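Long-range contact in beta-lactamase (Nostoc sp., PDB 6NHS), which probably hydrolyses the beta-lactam ring of penicillin-like antibiotics, as a serine beta-lactamase of class D: residues 39-44 with 226-231. Residues are numbered along the deposited sequence; the frame is centred on the assembly and turned at random.
Sequences IYDRNN and NVYFFA
The side-chain amides of Asn43 and Asn226 stack nearly flat, with their planes 16° apart. The two side chains come from opposite directions, and Asn43 CG lies 3.4 Å from Asn226 CG. Val227 CG2 sits over one face of the Arg42 guanidinium, toward its rim, 3.6 Å from NH2. NE and NH1 of Arg42 both bond side-on to one oxygen, Asn43 OD1, in the guanidinium plane. The Arg42 chain bends at chi3 (67°), which brings its end between these two partners. Asn43 ND2 bonds to the backbone oxygen of Asn225. Tyr40 and Phe229 lie side by side, and Phe229 CD2 meets the tyrosine ring at its edge, 3.9 Å from Tyr40 CD2. The other branch of Val227, CG1, covers one face of the Phe229 ring.

Asn226, at the start of its strand, joins it to the turn that follows Asp41. Its ND2 gives a 2.7 Å bond to Asp41 OD1 from above the carboxylate plane. Asn44 N, three residues on from Asp41, bonds to the same oxygen from the opposite face; this backbone bond is an Asx motif. Asn44 ND2 binds Asp41 OD2. The amide oxygen of Asn226 accepts from Asn43 N (3.0 Å) and, on its other face, from Val227 N. Asp41 OD1 and Asn226 OD1 thus each take two bonds.

The backbones pair antiparallel. Tyr40 and Phe229 form a hydrogen-bonded pair, and Arg42 N continues the pairing to Val227 O at 3.0 Å.

These strands, 35-41 and 226-236, are neighbours in the central antiparallel sheet of the penicillin-binding protein and serine beta-lactamase fold. Strands 46-50 and 213-223 flank them. Tyr40 and Phe229 pack on Ile165 of helix 161-172, while Ile39 and Phe230, on the other face, meet helix 239-255.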
loop_
_atom_site.group_PDB
_atom_site.type_symbol
_atom_site.label_atom_id
_atom_site.label_comp_id
_atom_site.label_asym_id
_atom_site.label_seq_id
_atom_site.Cartn_x
_atom_site.Cartn_y
_atom_site.Cartn_z
ATOM N N ILE A 39 11.411 8.093 3.489
ATOM C CA ILE A 39 10.451 9.091 3.949
ATOM C C ILE A 39 10.673 10.364 3.146
ATOM O O ILE A 39 11.817 10.796 2.964
ATOM C CB ILE A 39 10.577 9.354 5.462
ATOM C CG1 ILE A 39 10.287 8.073 6.249
ATOM C CG2 ILE A 39 9.601 10.435 5.901
ATOM C CD1 ILE A 39 10.542 8.205 7.735
ATOM N N TYR A 40 9.585 10.948 2.645
ATOM C CA TYR A 40 9.654 12.154 1.828
ATOM C C TYR A 40 8.891 13.278 2.515
ATOM O O TYR A 40 7.675 13.174 2.725
ATOM C CB TYR A 40 9.099 11.908 0.423
ATOM C CG TYR A 40 9.128 13.140 -0.450
ATOM C CD1 TYR A 40 10.335 13.711 -0.826
ATOM C CD2 TYR A 40 7.953 13.731 -0.898
ATOM C CE1 TYR A 40 10.377 14.841 -1.619
ATOM C CE2 TYR A 40 7.983 14.861 -1.695
ATOM C CZ TYR A 40 9.201 15.409 -2.052
ATOM O OH TYR A 40 9.254 16.531 -2.847
ATOM N N ASP A 41 9.611 14.347 2.849
ATOM C CA ASP A 41 9.055 15.552 3.463
ATOM C C ASP A 41 8.526 16.443 2.343
ATOM O O ASP A 41 9.308 16.992 1.557
ATOM C CB ASP A 41 10.146 16.240 4.286
ATOM C CG ASP A 41 9.705 17.550 4.933
ATOM O OD1 ASP A 41 8.786 18.240 4.441
ATOM O OD2 ASP A 41 10.328 17.911 5.951
ATOM N N ARG A 42 7.201 16.595 2.270
ATOM C CA ARG A 42 6.608 17.302 1.136
ATOM C C ARG A 42 6.978 18.779 1.134
ATOM O O ARG A 42 7.411 19.316 0.108
ATOM C CB ARG A 42 5.090 17.149 1.136
ATOM C CG ARG A 42 4.457 17.795 -0.087
ATOM C CD ARG A 42 2.985 18.072 0.118
ATOM N NE ARG A 42 2.760 19.093 1.134
ATOM C CZ ARG A 42 1.558 19.440 1.581
ATOM N NH1 ARG A 42 1.436 20.378 2.514
ATOM N NH2 ARG A 42 0.476 18.842 1.096
ATOM N N ASN A 43 6.800 19.454 2.277
ATOM C CA ASN A 43 7.023 20.896 2.336
ATOM C C ASN A 43 8.470 21.254 2.021
ATOM O O ASN A 43 8.741 22.279 1.382
ATOM C CB ASN A 43 6.635 21.434 3.715
ATOM C CG ASN A 43 5.126 21.456 3.939
ATOM O OD1 ASN A 43 4.350 21.027 3.087
ATOM N ND2 ASN A 43 4.709 21.948 5.100
ATOM N N ASN A 44 9.416 20.437 2.475
ATOM C CA ASN A 44 10.833 20.721 2.293
ATOM C C ASN A 44 11.450 19.976 1.115
ATOM O O ASN A 44 12.632 20.189 0.821
ATOM C CB ASN A 44 11.597 20.395 3.576
ATOM C CG ASN A 44 11.145 21.249 4.741
ATOM O OD1 ASN A 44 11.057 22.469 4.623
ATOM N ND2 ASN A 44 10.825 20.612 5.863
ATOM N N ASN A 226 2.343 19.529 7.494
ATOM C CA ASN A 226 3.224 18.917 6.513
ATOM C C ASN A 226 2.690 17.526 6.205
ATOM O O ASN A 226 1.805 17.010 6.897
ATOM C CB ASN A 226 4.670 18.845 7.035
ATOM C CG ASN A 226 5.706 18.803 5.917
ATOM O OD1 ASN A 226 5.380 18.579 4.754
ATOM N ND2 ASN A 226 6.964 19.011 6.277
ATOM N N VAL A 227 3.220 16.918 5.151
ATOM C CA VAL A 227 2.889 15.543 4.795
ATOM C C VAL A 227 4.192 14.781 4.628
ATOM O O VAL A 227 5.078 15.217 3.885
ATOM C CB VAL A 227 2.047 15.459 3.507
ATOM C CG1 VAL A 227 1.751 14.002 3.158
ATOM C CG2 VAL A 227 0.758 16.255 3.654
ATOM N N TYR A 228 4.312 13.655 5.320
ATOM C CA TYR A 228 5.491 12.804 5.243
ATOM C C TYR A 228 5.077 11.481 4.608
ATOM O O TYR A 228 4.427 10.650 5.253
ATOM C CB TYR A 228 6.101 12.599 6.628
ATOM C CG TYR A 228 6.393 13.903 7.334
ATOM C CD1 TYR A 228 5.437 14.508 8.145
ATOM C CD2 TYR A 228 7.613 14.543 7.172
ATOM C CE1 TYR A 228 5.702 15.707 8.785
ATOM C CE2 TYR A 228 7.887 15.742 7.807
ATOM C CZ TYR A 228 6.926 16.318 8.615
ATOM O OH TYR A 228 7.188 17.512 9.244
ATOM N N PHE A 229 5.431 11.305 3.341
ATOM C CA PHE A 229 5.193 10.047 2.647
ATOM C C PHE A 229 6.253 9.036 3.058
ATOM O O PHE A 229 7.421 9.389 3.239
ATOM C CB PHE A 229 5.219 10.264 1.130
ATOM C CG PHE A 229 4.199 11.260 0.650
ATOM C CD1 PHE A 229 2.915 10.848 0.303
ATOM C CD2 PHE A 229 4.511 12.611 0.561
ATOM C CE1 PHE A 229 1.958 11.766 -0.131
ATOM C CE2 PHE A 229 3.565 13.537 0.126
ATOM C CZ PHE A 229 2.280 13.113 -0.214
ATOM N N PHE A 230 5.846 7.777 3.219
ATOM C CA PHE A 230 6.779 6.747 3.652
ATOM C C PHE A 230 6.528 5.442 2.908
ATOM O O PHE A 230 5.408 5.144 2.483
ATOM C CB PHE A 230 6.703 6.501 5.168
ATOM C CG PHE A 230 5.351 6.033 5.646
ATOM C CD1 PHE A 230 5.015 4.689 5.618
ATOM C CD2 PHE A 230 4.424 6.939 6.139
ATOM C CE1 PHE A 230 3.771 4.255 6.059
ATOM C CE2 PHE A 230 3.172 6.506 6.586
ATOM C CZ PHE A 230 2.852 5.167 6.544
ATOM N N ALA A 231 7.598 4.662 2.768
ATOM C CA ALA A 231 7.539 3.310 2.226
ATOM C C ALA A 231 8.556 2.472 2.981
ATOM O O ALA A 231 9.760 2.759 2.936
ATOM C CB ALA A 231 7.828 3.283 0.719
#